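Local coordinates for type II restriction enzyme AgeI (Thalassobius gelatinovorus, PDB 5DWA), which recognises the double-stranded DNA sequence 5'-ACCGGT-3' and cleaves it after the first adenine, giving fragments with 5'-phosphate ends, at residues 64-67 with 68-72; 106-110 with 111-115; 126-130 with 131-135; 245-248 with 249-253. One frame throughout, in Å; residues are numbered along the deposited sequence.

Contact 1 of 4, residues 64-67 with 68-72; sequences SDLW and HHVLY. With nucleotides of chain C.
Asp65 and His69, one helical turn apart, lie side by side and point the same way, the carboxylate plane turned 66° from the imidazole. The ring offers CD2 to the acid, 3.8 Å from Asp65 CG, and direct bonding gives way to water 1, which sits in the ring plane at the imidazole edge. This water lies 2.9 Å from His69 NE2 and donates to Asp65 OD2 at 3.0 Å. The carboxylate is also gripped by a salt bridge to Arg243 and a hydrogen bond from Asn211.

Leu66 and Val70 are likewise alongside each other, CD2 of the leucine 4.2 Å from CG2 of the valine, whereas Trp67 brings its six-membered ring, through CE3, within 4.3 Å of Leu71 CD1. All belong to helix 63-78, which here widens into a pi-type turn: Leu71 N reaches back five residues to Leu66 O in a nearly straight bond, and Tyr72 N does the same to Trp67 O at 2.9 Å. Phe51 of helix 43-57 meets the indole edge-to-face.

Beyond the wide turn Tyr72 heads for the DNA, its CG anti to the backbone N (chi1 174°). Its OH donates to OP1 of DG8 of chain C at 2.6 Å, with the phosphate oxygen near the ring plane at the hydroxyl-bearing edge. A phenylalanine here would probably keep the ring in place but leave OP1 without this donor, weakening the grip on the DNA backbone. Sugar C4' of DG7 in the same strand lies 3.7 Å from Tyr72 OH.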
loop_
_atom_site.group_PDB
_atom_site.type_symbol
_atom_site.label_atom_id
_atom_site.label_comp_id
_atom_site.label_asym_id
_atom_site.label_seq_id
_atom_site.Cartn_x
_atom_site.Cartn_y
_atom_site.Cartn_z
ATOM N N SER A 64 -10.360 -4.211 -18.434
ATOM C CA SER A 64 -10.343 -4.152 -16.978
ATOM C C SER A 64 -11.326 -5.159 -16.373
ATOM O O SER A 64 -11.039 -5.759 -15.336
ATOM C CB SER A 64 -10.658 -2.737 -16.502
ATOM O OG SER A 64 -10.451 -2.600 -15.111
ATOM N N ASP A 65 -12.467 -5.352 -17.033
ATOM C CA ASP A 65 -13.446 -6.345 -16.587
ATOM C C ASP A 65 -12.941 -7.769 -16.806
ATOM O O ASP A 65 -13.212 -8.651 -15.995
ATOM C CB ASP A 65 -14.789 -6.157 -17.309
ATOM C CG ASP A 65 -15.607 -5.010 -16.742
ATOM O OD1 ASP A 65 -15.058 -4.186 -15.986
ATOM O OD2 ASP A 65 -16.809 -4.932 -17.065
ATOM N N LEU A 66 -12.192 -8.000 -17.883
ATOM C CA LEU A 66 -11.628 -9.325 -18.096
ATOM C C LEU A 66 -10.631 -9.646 -16.995
ATOM O O LEU A 66 -10.550 -10.773 -16.519
ATOM C CB LEU A 66 -10.952 -9.437 -19.459
ATOM C CG LEU A 66 -11.873 -9.391 -20.678
ATOM C CD1 LEU A 66 -11.050 -9.377 -21.949
ATOM C CD2 LEU A 66 -12.811 -10.594 -20.661
ATOM N N TRP A 67 -9.859 -8.646 -16.590
ATOM C CA TRP A 67 -8.896 -8.854 -15.520
ATOM C C TRP A 67 -9.598 -9.101 -14.191
ATOM O O TRP A 67 -9.276 -10.044 -13.468
ATOM C CB TRP A 67 -7.977 -7.640 -15.407
ATOM C CG TRP A 67 -6.823 -7.784 -14.482
ATOM C CD1 TRP A 67 -6.808 -7.588 -13.132
ATOM C CD2 TRP A 67 -5.487 -8.120 -14.858
ATOM N NE1 TRP A 67 -5.533 -7.789 -12.638
ATOM C CE2 TRP A 67 -4.708 -8.117 -13.682
ATOM C CE3 TRP A 67 -4.873 -8.414 -16.083
ATOM C CZ2 TRP A 67 -3.333 -8.410 -13.701
ATOM C CZ3 TRP A 67 -3.512 -8.689 -16.100
ATOM C CH2 TRP A 67 -2.755 -8.682 -14.912
ATOM N N HIS A 68 -10.557 -8.233 -13.873
ATOM C CA HIS A 68 -11.153 -8.200 -12.547
ATOM C C HIS A 68 -12.272 -9.208 -12.350
ATOM O O HIS A 68 -12.362 -9.813 -11.284
ATOM C CB HIS A 68 -11.678 -6.789 -12.251
ATOM C CG HIS A 68 -12.296 -6.643 -10.897
ATOM N ND1 HIS A 68 -11.624 -6.948 -9.734
ATOM C CD2 HIS A 68 -13.529 -6.227 -10.524
ATOM C CE1 HIS A 68 -12.418 -6.727 -8.701
ATOM N NE2 HIS A 68 -13.579 -6.288 -9.154
ATOM N N HIS A 69 -13.134 -9.373 -13.353
ATOM C CA HIS A 69 -14.295 -10.252 -13.200
ATOM C C HIS A 69 -14.032 -11.666 -13.702
ATOM O O HIS A 69 -14.775 -12.582 -13.353
ATOM C CB HIS A 69 -15.532 -9.689 -13.928
ATOM C CG HIS A 69 -16.109 -8.462 -13.294
ATOM N ND1 HIS A 69 -16.261 -8.324 -11.933
ATOM C CD2 HIS A 69 -16.592 -7.321 -13.843
ATOM C CE1 HIS A 69 -16.800 -7.150 -11.665
ATOM N NE2 HIS A 69 -17.013 -6.521 -12.809
ATOM N N VAL A 70 -12.992 -11.854 -14.516
ATOM C CA VAL A 70 -12.706 -13.189 -15.052
ATOM C C VAL A 70 -11.427 -13.775 -14.464
ATOM O O VAL A 70 -11.484 -14.726 -13.692
ATOM C CB VAL A 70 -12.604 -13.182 -16.595
ATOM C CG1 VAL A 70 -12.306 -14.594 -17.128
ATOM C CG2 VAL A 70 -13.881 -12.633 -17.198
ATOM N N LEU A 71 -10.274 -13.197 -14.798
ATOM C CA LEU A 71 -8.994 -13.757 -14.357
ATOM C C LEU A 71 -8.849 -13.778 -12.832
ATOM O O LEU A 71 -8.498 -14.799 -12.256
ATOM C CB LEU A 71 -7.819 -12.986 -14.987
ATOM C CG LEU A 71 -7.719 -13.008 -16.519
ATOM C CD1 LEU A 71 -6.435 -12.327 -17.006
ATOM C CD2 LEU A 71 -7.811 -14.440 -17.062
ATOM N N TYR A 72 -9.142 -12.652 -12.184
ATOM C CA TYR A 72 -9.132 -12.580 -10.722
ATOM C C TYR A 72 -9.985 -13.652 -10.076
ATOM O O TYR A 72 -9.550 -14.355 -9.168
ATOM C CB TYR A 72 -9.634 -11.206 -10.303
ATOM C CG TYR A 72 -9.843 -10.942 -8.829
ATOM C CD1 TYR A 72 -8.844 -11.185 -7.890
ATOM C CD2 TYR A 72 -11.015 -10.338 -8.394
ATOM C CE1 TYR A 72 -9.035 -10.883 -6.548
ATOM C CE2 TYR A 72 -11.211 -10.040 -7.071
ATOM C CZ TYR A 72 -10.226 -10.294 -6.155
ATOM O OH TYR A 72 -10.450 -9.958 -4.840
ATOM P P DG C 8 -12.345 -6.824 -3.917
ATOM O OP1 DG C 8 -12.293 -8.114 -4.649
ATOM O OP2 DG C 8 -12.888 -5.630 -4.604
ATOM O "O5'" DG C 8 -13.145 -7.089 -2.576
ATOM C "C5'" DG C 8 -12.717 -8.160 -1.739
ATOM C "C4'" DG C 8 -12.856 -7.795 -0.274
ATOM O "O4'" DG C 8 -11.909 -6.751 0.076
ATOM C "C3'" DG C 8 -14.220 -7.286 0.126
ATOM O "O3'" DG C 8 -14.519 -7.838 1.393
ATOM C "C2'" DG C 8 -14.036 -5.750 0.156
ATOM C "C1'" DG C 8 -12.593 -5.606 0.593
ATOM N N9 DG C 8 -11.895 -4.445 0.054
ATOM C C8 DG C 8 -11.918 -3.984 -1.241
ATOM N N7 DG C 8 -11.120 -2.957 -1.441
ATOM C C5 DG C 8 -10.501 -2.774 -0.213
ATOM C C6 DG C 8 -9.542 -1.822 0.186
ATOM O O6 DG C 8 -9.007 -0.955 -0.506
ATOM N N1 DG C 8 -9.188 -1.963 1.526
ATOM C C2 DG C 8 -9.699 -2.913 2.381
ATOM N N2 DG C 8 -9.235 -2.907 3.653
ATOM N N3 DG C 8 -10.603 -3.807 2.015
ATOM C C4 DG C 8 -10.960 -3.675 0.715
ATOM P P DG C 7 -6.612 -5.772 -7.109
ATOM O OP1 DG C 7 -6.922 -6.849 -8.072
ATOM O OP2 DG C 7 -6.653 -4.365 -7.532
ATOM O "O5'" DG C 7 -7.637 -5.901 -5.892
ATOM C "C5'" DG C 7 -7.746 -7.098 -5.159
ATOM C "C4'" DG C 7 -8.629 -6.863 -3.944
ATOM O "O4'" DG C 7 -7.891 -6.119 -2.942
ATOM C "C3'" DG C 7 -9.876 -6.038 -4.219
ATOM O "O3'" DG C 7 -10.889 -6.471 -3.357
ATOM C "C2'" DG C 7 -9.425 -4.614 -3.871
ATOM C "C1'" DG C 7 -8.536 -4.874 -2.670
ATOM N N9 DG C 7 -7.471 -3.907 -2.498
ATOM C C8 DG C 7 -7.086 -2.914 -3.369
ATOM N N7 DG C 7 -6.038 -2.255 -2.959
ATOM C C5 DG C 7 -5.690 -2.873 -1.768
ATOM C C6 DG C 7 -4.633 -2.602 -0.871
ATOM O O6 DG C 7 -3.748 -1.739 -0.966
ATOM N N1 DG C 7 -4.639 -3.465 0.212
ATOM C C2 DG C 7 -5.555 -4.468 0.414
ATOM N N2 DG C 7 -5.396 -5.203 1.517
ATOM N N3 DG C 7 -6.552 -4.729 -0.414
ATOM C C4 DG C 7 -6.557 -3.898 -1.479
HETATM O O HOH W 1 -18.147 -4.331 -14.396
#

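Contact 2 of 4, residues 106-110 with 111-115; sequences PVLAR and HGIRL
Leu108 is the packed centre of this turn from helix to strand. Its CB lies 3.9 Å from Ile113 CB, and CD1 reaches on to Leu115 CG at 3.8 Å, so one leucine meets two residues of the incoming strand. Placing CG beside the backbone N (chi1 -70°) carries it to the strand side. Its carbonyl is equally engaged: His111 N and Ile113 N, the latter at 3.0 Å, approach Leu108 O from opposite faces of the carbonyl plane. With Gly112 N bonded to Ala109 O at 3.1 Å, the bond from Ile113 completes a Schellman motif, in which Gly112, at positive phi, is the C-prime residue that ends the helix.

The other side is more open, though Asp266 and Val274 partly cover His111. In the conformer of Arg110 described here, one of two, guanidinium and imidazole planes are 57° apart and His111 NE2 stands over one guanidinium face, 3.8 Å from Arg110 NH1, a tentative contact. Arg110 has its firmer partner in Asp266, a salt bridge. The imidazole edge rests on the helix end, CD2 being 3.5 Å from Val107 O, while NE2 is buried without a polar partner in the model. An alanine in place of His111 would probably open a gap between the helix end and Val274, leaving Val107 O uncovered.

Helix 268-277 covers the packed side, Thr270 and Leu273 touching Leu108, and Ile113 and Leu115 lie against strand 143-148, the antiparallel neighbour of strand 113-117, which is outermost in this chain's mixed sheet.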
loop_
_atom_site.group_PDB
_atom_site.type_symbol
_atom_site.label_atom_id
_atom_site.label_comp_id
_atom_site.label_asym_id
_atom_site.label_seq_id
_atom_site.Cartn_x
_atom_site.Cartn_y
_atom_site.Cartn_z
ATOM N N PRO A 106 5.959 -6.030 -29.793
ATOM C CA PRO A 106 5.960 -6.270 -31.244
ATOM C C PRO A 106 5.673 -5.014 -32.078
ATOM O O PRO A 106 6.337 -4.784 -33.090
ATOM C CB PRO A 106 4.847 -7.308 -31.424
ATOM C CG PRO A 106 4.806 -8.035 -30.128
ATOM C CD PRO A 106 5.092 -6.990 -29.082
ATOM N N VAL A 107 4.704 -4.211 -31.656
ATOM C CA VAL A 107 4.334 -3.011 -32.391
ATOM C C VAL A 107 5.389 -1.922 -32.239
ATOM O O VAL A 107 5.718 -1.218 -33.193
ATOM C CB VAL A 107 2.957 -2.488 -31.927
ATOM C CG1 VAL A 107 2.622 -1.163 -32.597
ATOM C CG2 VAL A 107 1.885 -3.528 -32.215
ATOM N N LEU A 108 5.939 -1.795 -31.038
ATOM C CA LEU A 108 6.934 -0.768 -30.769
ATOM C C LEU A 108 8.269 -1.055 -31.469
ATOM O O LEU A 108 8.994 -0.126 -31.823
ATOM C CB LEU A 108 7.140 -0.622 -29.264
ATOM C CG LEU A 108 5.963 0.011 -28.527
ATOM C CD1 LEU A 108 6.215 -0.036 -27.037
ATOM C CD2 LEU A 108 5.762 1.442 -29.008
ATOM N N ALA A 109 8.575 -2.332 -31.680
ATOM C CA ALA A 109 9.837 -2.723 -32.314
ATOM C C ALA A 109 9.978 -2.139 -33.715
ATOM O O ALA A 109 11.089 -1.848 -34.156
ATOM C CB ALA A 109 9.968 -4.229 -32.360
ATOM N N ARG A 110 8.850 -1.964 -34.396
ATOM C CA ARG A 110 8.836 -1.376 -35.732
ATOM C C ARG A 110 9.343 0.066 -35.725
ATOM O O ARG A 110 9.748 0.593 -36.765
ATOM C CB ARG A 110 7.424 -1.428 -36.319
ATOM C CG ARG A 110 6.715 -2.749 -36.112
ATOM C CD ARG A 110 5.560 -2.930 -37.093
ATOM N NE ARG A 110 4.351 -2.211 -36.698
ATOM C CZ ARG A 110 4.022 -0.997 -37.128
ATOM N NH1 ARG A 110 4.808 -0.344 -37.971
ATOM N NH2 ARG A 110 2.898 -0.432 -36.715
ATOM N N HIS A 111 9.324 0.699 -34.552
ATOM C CA HIS A 111 9.767 2.080 -34.401
ATOM C C HIS A 111 11.026 2.197 -33.541
ATOM O O HIS A 111 11.370 3.283 -33.071
ATOM C CB HIS A 111 8.639 2.924 -33.798
ATOM C CG HIS A 111 7.357 2.832 -34.562
ATOM N ND1 HIS A 111 7.084 3.630 -35.652
ATOM C CD2 HIS A 111 6.278 2.029 -34.403
ATOM C CE1 HIS A 111 5.891 3.326 -36.129
ATOM N NE2 HIS A 111 5.380 2.358 -35.388
ATOM N N GLY A 112 11.689 1.066 -33.319
ATOM C CA GLY A 112 12.900 1.023 -32.517
ATOM C C GLY A 112 12.693 1.283 -31.034
ATOM O O GLY A 112 13.620 1.681 -30.326
ATOM N N ILE A 113 11.475 1.051 -30.559
ATOM C CA ILE A 113 11.139 1.274 -29.160
ATOM C C ILE A 113 10.928 -0.070 -28.484
ATOM O O ILE A 113 10.387 -0.998 -29.089
ATOM C CB ILE A 113 9.892 2.166 -29.021
ATOM C CG1 ILE A 113 10.141 3.521 -29.681
ATOM C CG2 ILE A 113 9.504 2.367 -27.549
ATOM C CD1 ILE A 113 8.872 4.266 -30.022
ATOM N N ARG A 114 11.371 -0.181 -27.234
ATOM C CA ARG A 114 11.325 -1.444 -26.520
ATOM C C ARG A 114 11.030 -1.253 -25.045
ATOM O O ARG A 114 11.621 -0.386 -24.402
ATOM C CB ARG A 114 12.648 -2.198 -26.689
ATOM C CG ARG A 114 12.645 -3.597 -26.076
ATOM C CD ARG A 114 13.993 -4.283 -26.269
ATOM N NE ARG A 114 15.069 -3.589 -25.570
ATOM C CZ ARG A 114 16.362 -3.807 -25.793
ATOM N NH1 ARG A 114 16.735 -4.702 -26.700
ATOM N NH2 ARG A 114 17.280 -3.139 -25.107
ATOM N N LEU A 115 10.103 -2.058 -24.533
ATOM C CA LEU A 115 9.782 -2.110 -23.113
ATOM C C LEU A 115 10.463 -3.293 -22.431
ATOM O O LEU A 115 10.578 -4.374 -23.002
ATOM C CB LEU A 115 8.270 -2.230 -22.919
ATOM C CG LEU A 115 7.372 -1.207 -23.624
ATOM C CD1 LEU A 115 5.919 -1.482 -23.294
ATOM C CD2 LEU A 115 7.738 0.233 -23.261
#

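Contact 3 of 4, residues 126-130 with 131-135; sequences ALTRM and GVADR
A Schellman motif closes helix 123-130, and a type II beta turn from Val132 to Arg135 then carries the chain away. Val132 N donates to Leu127 O at 3.0 Å in an almost straight bond, 165° at the hydrogen. Gly131 N bonds to Thr128 O at 3.1 Å from well above the carbonyl plane, with only a weak second bond to Leu127 O. At its positive phi a side chain on Gly131 would run into Met130 O.

Apolar contact seals the turn. Leu127 and Val132 cross at about a right angle, CD2 of the leucine 3.7 Å from CG2 of the valine. That same methyl lies 3.8 Å from Met130 CB, because a chi1 of -62° puts CG2 between the backbone N and the carbonyl carbon, facing both helix residues. On the outer side, Ala133 CB comes 3.8 Å from Thr128 OG1, which is hydrogen-bonded to Gly124 O.

Ile184 of helix 178-187 also touches Val132, and Met144 of strand 143-148 touches Met130. Backbone bonds thus set the direction of exit, while Val132 CG2, wedged between Leu127 and Met130, adds apolar contact between the departing chain and the helix.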
loop_
_atom_site.group_PDB
_atom_site.type_symbol
_atom_site.label_atom_id
_atom_site.label_comp_id
_atom_site.label_asym_id
_atom_site.label_seq_id
_atom_site.Cartn_x
_atom_site.Cartn_y
_atom_site.Cartn_z
ATOM N N ALA A 126 19.003 -0.298 -14.505
ATOM C CA ALA A 126 18.032 0.523 -15.206
ATOM C C ALA A 126 17.957 1.928 -14.609
ATOM O O ALA A 126 17.981 2.919 -15.341
ATOM C CB ALA A 126 16.664 -0.146 -15.183
ATOM N N LEU A 127 17.875 2.013 -13.279
ATOM C CA LEU A 127 17.804 3.303 -12.598
ATOM C C LEU A 127 19.095 4.102 -12.807
ATOM O O LEU A 127 19.056 5.320 -12.961
ATOM C CB LEU A 127 17.531 3.120 -11.102
ATOM C CG LEU A 127 16.157 2.517 -10.795
ATOM C CD1 LEU A 127 15.937 2.363 -9.296
ATOM C CD2 LEU A 127 15.056 3.363 -11.421
ATOM N N THR A 128 20.226 3.404 -12.817
ATOM C CA THR A 128 21.512 4.054 -13.046
ATOM C C THR A 128 21.564 4.660 -14.435
ATOM O O THR A 128 22.002 5.805 -14.612
ATOM C CB THR A 128 22.676 3.074 -12.873
ATOM O OG1 THR A 128 22.671 2.574 -11.530
ATOM C CG2 THR A 128 24.015 3.766 -13.169
ATOM N N ARG A 129 21.114 3.892 -15.420
ATOM C CA ARG A 129 21.092 4.369 -16.795
ATOM C C ARG A 129 20.086 5.503 -16.960
ATOM O O ARG A 129 20.294 6.399 -17.772
ATOM C CB ARG A 129 20.783 3.213 -17.750
ATOM C CG ARG A 129 21.866 2.138 -17.764
ATOM C CD ARG A 129 21.440 0.932 -18.583
ATOM N NE ARG A 129 21.215 1.288 -19.981
ATOM C CZ ARG A 129 20.145 0.936 -20.691
ATOM N NH1 ARG A 129 19.167 0.225 -20.136
ATOM N NH2 ARG A 129 20.039 1.317 -21.957
ATOM N N MET A 130 19.013 5.478 -16.166
ATOM C CA MET A 130 18.029 6.557 -16.157
ATOM C C MET A 130 18.575 7.842 -15.562
ATOM O O MET A 130 18.056 8.927 -15.827
ATOM C CB MET A 130 16.787 6.152 -15.360
ATOM C CG MET A 130 15.810 5.288 -16.102
ATOM S SD MET A 130 14.355 5.015 -15.081
ATOM C CE MET A 130 13.570 3.695 -15.998
ATOM N N GLY A 131 19.599 7.709 -14.725
ATOM C CA GLY A 131 20.168 8.843 -14.025
ATOM C C GLY A 131 19.397 9.196 -12.770
ATOM O O GLY A 131 19.435 10.342 -12.331
ATOM N N VAL A 132 18.694 8.221 -12.194
ATOM C CA VAL A 132 17.889 8.472 -10.996
ATOM C C VAL A 132 18.211 7.541 -9.827
ATOM O O VAL A 132 17.496 7.522 -8.824
ATOM C CB VAL A 132 16.357 8.366 -11.284
ATOM C CG1 VAL A 132 15.916 9.417 -12.293
ATOM C CG2 VAL A 132 15.964 6.964 -11.741
ATOM N N ALA A 133 19.290 6.777 -9.931
ATOM C CA ALA A 133 19.648 5.847 -8.866
ATOM C C ALA A 133 19.960 6.578 -7.570
ATOM O O ALA A 133 20.559 7.650 -7.598
ATOM C CB ALA A 133 20.841 5.003 -9.285
ATOM N N ASP A 134 19.543 5.984 -6.450
ATOM C CA ASP A 134 19.794 6.502 -5.099
ATOM C C ASP A 134 19.106 7.824 -4.776
ATOM O O ASP A 134 19.489 8.514 -3.837
ATOM C CB ASP A 134 21.300 6.645 -4.867
ATOM C CG ASP A 134 22.017 5.338 -5.037
ATOM O OD1 ASP A 134 21.750 4.420 -4.230
ATOM O OD2 ASP A 134 22.825 5.219 -5.981
ATOM N N ARG A 135 18.088 8.177 -5.543
ATOM C CA ARG A 135 17.241 9.301 -5.161
ATOM C C ARG A 135 16.047 8.785 -4.376
ATOM O O ARG A 135 15.530 7.708 -4.664
ATOM C CB ARG A 135 16.789 10.077 -6.390
ATOM C CG ARG A 135 17.946 10.662 -7.171
ATOM C CD ARG A 135 17.467 11.394 -8.397
ATOM N NE ARG A 135 18.575 11.759 -9.268
ATOM C CZ ARG A 135 18.638 12.889 -9.962
ATOM N NH1 ARG A 135 17.656 13.775 -9.874
ATOM N NH2 ARG A 135 19.686 13.136 -10.736
#

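Contact 4 of 4, residues 245-248 with 249-253; sequences SPSN and ATTPS
Van der Waals contact joins Ser247 to Thr251 across the bend: Ser247 CB lies 3.8 Å from Thr251 CG2, and Ser247 OG is 4.0 Å from the same methyl. The threonine presents its methyl rather than its hydroxyl because CG2 is anti to the carbonyl carbon, with OG1 (chi1 66°) between the backbone N and that carbon. A second, slighter touch brings Asn248 O to 4.2 Å from Thr251 CG2, and on the solvent-exposed flank the Asn248 side chain touches Pro218.

Backbone polar groups at the apex come near one another without bonding. Thr250 N is 3.2 Å from Asn248 O, but the angle is too poor for a hydrogen bond, so this bend is not closed by its own amides. It belongs to the long loop between strands 236-239 and 257-259, which are parallel neighbours at one end of this chain's mixed sheet; Ser247 shares backbone hydrogen bonding with Ile257 of the outermost strand.

The side-chain hydrogen bonds of Ser247 and Thr251 go to residues outside the bend. Ser247 OG pairs with Glu229 OE2 and with Ile257 N, while Thr251 OG1 bonds to Arg255 O. At the apex, Ala249 O accepts from His256 NE2.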
loop_
_atom_site.group_PDB
_atom_site.type_symbol
_atom_site.label_atom_id
_atom_site.label_comp_id
_atom_site.label_asym_id
_atom_site.label_seq_id
_atom_site.Cartn_x
_atom_site.Cartn_y
_atom_site.Cartn_z
ATOM N N SER A 245 -13.207 7.837 -17.671
ATOM C CA SER A 245 -13.480 9.031 -18.456
ATOM C C SER A 245 -12.171 9.646 -18.919
ATOM O O SER A 245 -11.301 9.935 -18.103
ATOM C CB SER A 245 -14.285 10.048 -17.652
ATOM O OG SER A 245 -15.561 9.529 -17.326
ATOM N N PRO A 246 -12.027 9.839 -20.235
ATOM C CA PRO A 246 -10.817 10.497 -20.731
ATOM C C PRO A 246 -10.783 11.964 -20.342
ATOM O O PRO A 246 -11.806 12.555 -19.995
ATOM C CB PRO A 246 -10.921 10.332 -22.249
ATOM C CG PRO A 246 -12.375 10.128 -22.512
ATOM C CD PRO A 246 -12.895 9.375 -21.330
ATOM N N SER A 247 -9.591 12.541 -20.391
ATOM C CA SER A 247 -9.430 13.965 -20.168
ATOM C C SER A 247 -10.147 14.765 -21.249
ATOM O O SER A 247 -10.283 14.303 -22.381
ATOM C CB SER A 247 -7.947 14.330 -20.152
ATOM O OG SER A 247 -7.298 13.755 -19.035
ATOM N N ASN A 248 -10.599 15.965 -20.894
ATOM C CA ASN A 248 -11.047 16.924 -21.895
ATOM C C ASN A 248 -9.871 17.336 -22.782
ATOM O O ASN A 248 -8.726 16.959 -22.520
ATOM C CB ASN A 248 -11.672 18.153 -21.229
ATOM C CG ASN A 248 -12.948 17.825 -20.478
ATOM O OD1 ASN A 248 -13.699 16.932 -20.866
ATOM N ND2 ASN A 248 -13.198 18.550 -19.395
ATOM N N ALA A 249 -10.150 18.121 -23.820
ATOM C CA ALA A 249 -9.120 18.526 -24.774
ATOM C C ALA A 249 -7.980 19.286 -24.097
ATOM O O ALA A 249 -6.825 19.190 -24.509
ATOM C CB ALA A 249 -9.731 19.371 -25.879
ATOM N N THR A 250 -8.310 20.042 -23.056
ATOM C CA THR A 250 -7.299 20.760 -22.299
ATOM C C THR A 250 -7.395 20.427 -20.818
ATOM O O THR A 250 -8.485 20.246 -20.274
ATOM C CB THR A 250 -7.426 22.289 -22.474
ATOM O OG1 THR A 250 -8.613 22.751 -21.816
ATOM C CG2 THR A 250 -7.482 22.662 -23.952
ATOM N N THR A 251 -6.239 20.333 -20.173
ATOM C CA THR A 251 -6.172 20.173 -18.731
ATOM C C THR A 251 -5.242 21.252 -18.190
ATOM O O THR A 251 -4.387 21.746 -18.922
ATOM C CB THR A 251 -5.665 18.769 -18.327
ATOM O OG1 THR A 251 -4.304 18.617 -18.735
ATOM C CG2 THR A 251 -6.512 17.675 -18.969
ATOM N N PRO A 252 -5.418 21.634 -16.916
ATOM C CA PRO A 252 -4.568 22.667 -16.314
ATOM C C PRO A 252 -3.080 22.333 -16.397
ATOM O O PRO A 252 -2.260 23.216 -16.641
ATOM C CB PRO A 252 -5.042 22.702 -14.859
ATOM C CG PRO A 252 -6.465 22.269 -14.926
ATOM C CD PRO A 252 -6.516 21.231 -16.018
ATOM N N SER A 253 -2.739 21.060 -16.223
ATOM C CA SER A 253 -1.343 20.644 -16.258
ATOM C C SER A 253 -0.833 20.367 -17.669
ATOM O O SER A 253 0.372 20.313 -17.895
ATOM C CB SER A 253 -1.147 19.393 -15.404
ATOM O OG SER A 253 -1.757 18.278 -16.021
#

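How the contacts relate
Contact 1 is wholly buried, in the middle of a helix, contacts 2 and 3 are partly buried at helix ends, and contact 4 lies on the surface in a loop. Contacts 2 and 3 share the Schellman solution with glycine at the turn, but the first leads into a strand and the second into a loop; the nearest atoms of contacts 2 and 3 are about 6 Å apart. Contact 1, on the opposite side of the chain's centre from both, is the one of the four that touches DNA. Contact 4 flanks strand 257-259, at the other end of this chain's sheet from contact 2, and relies on outside partners instead of internal backbone bonds.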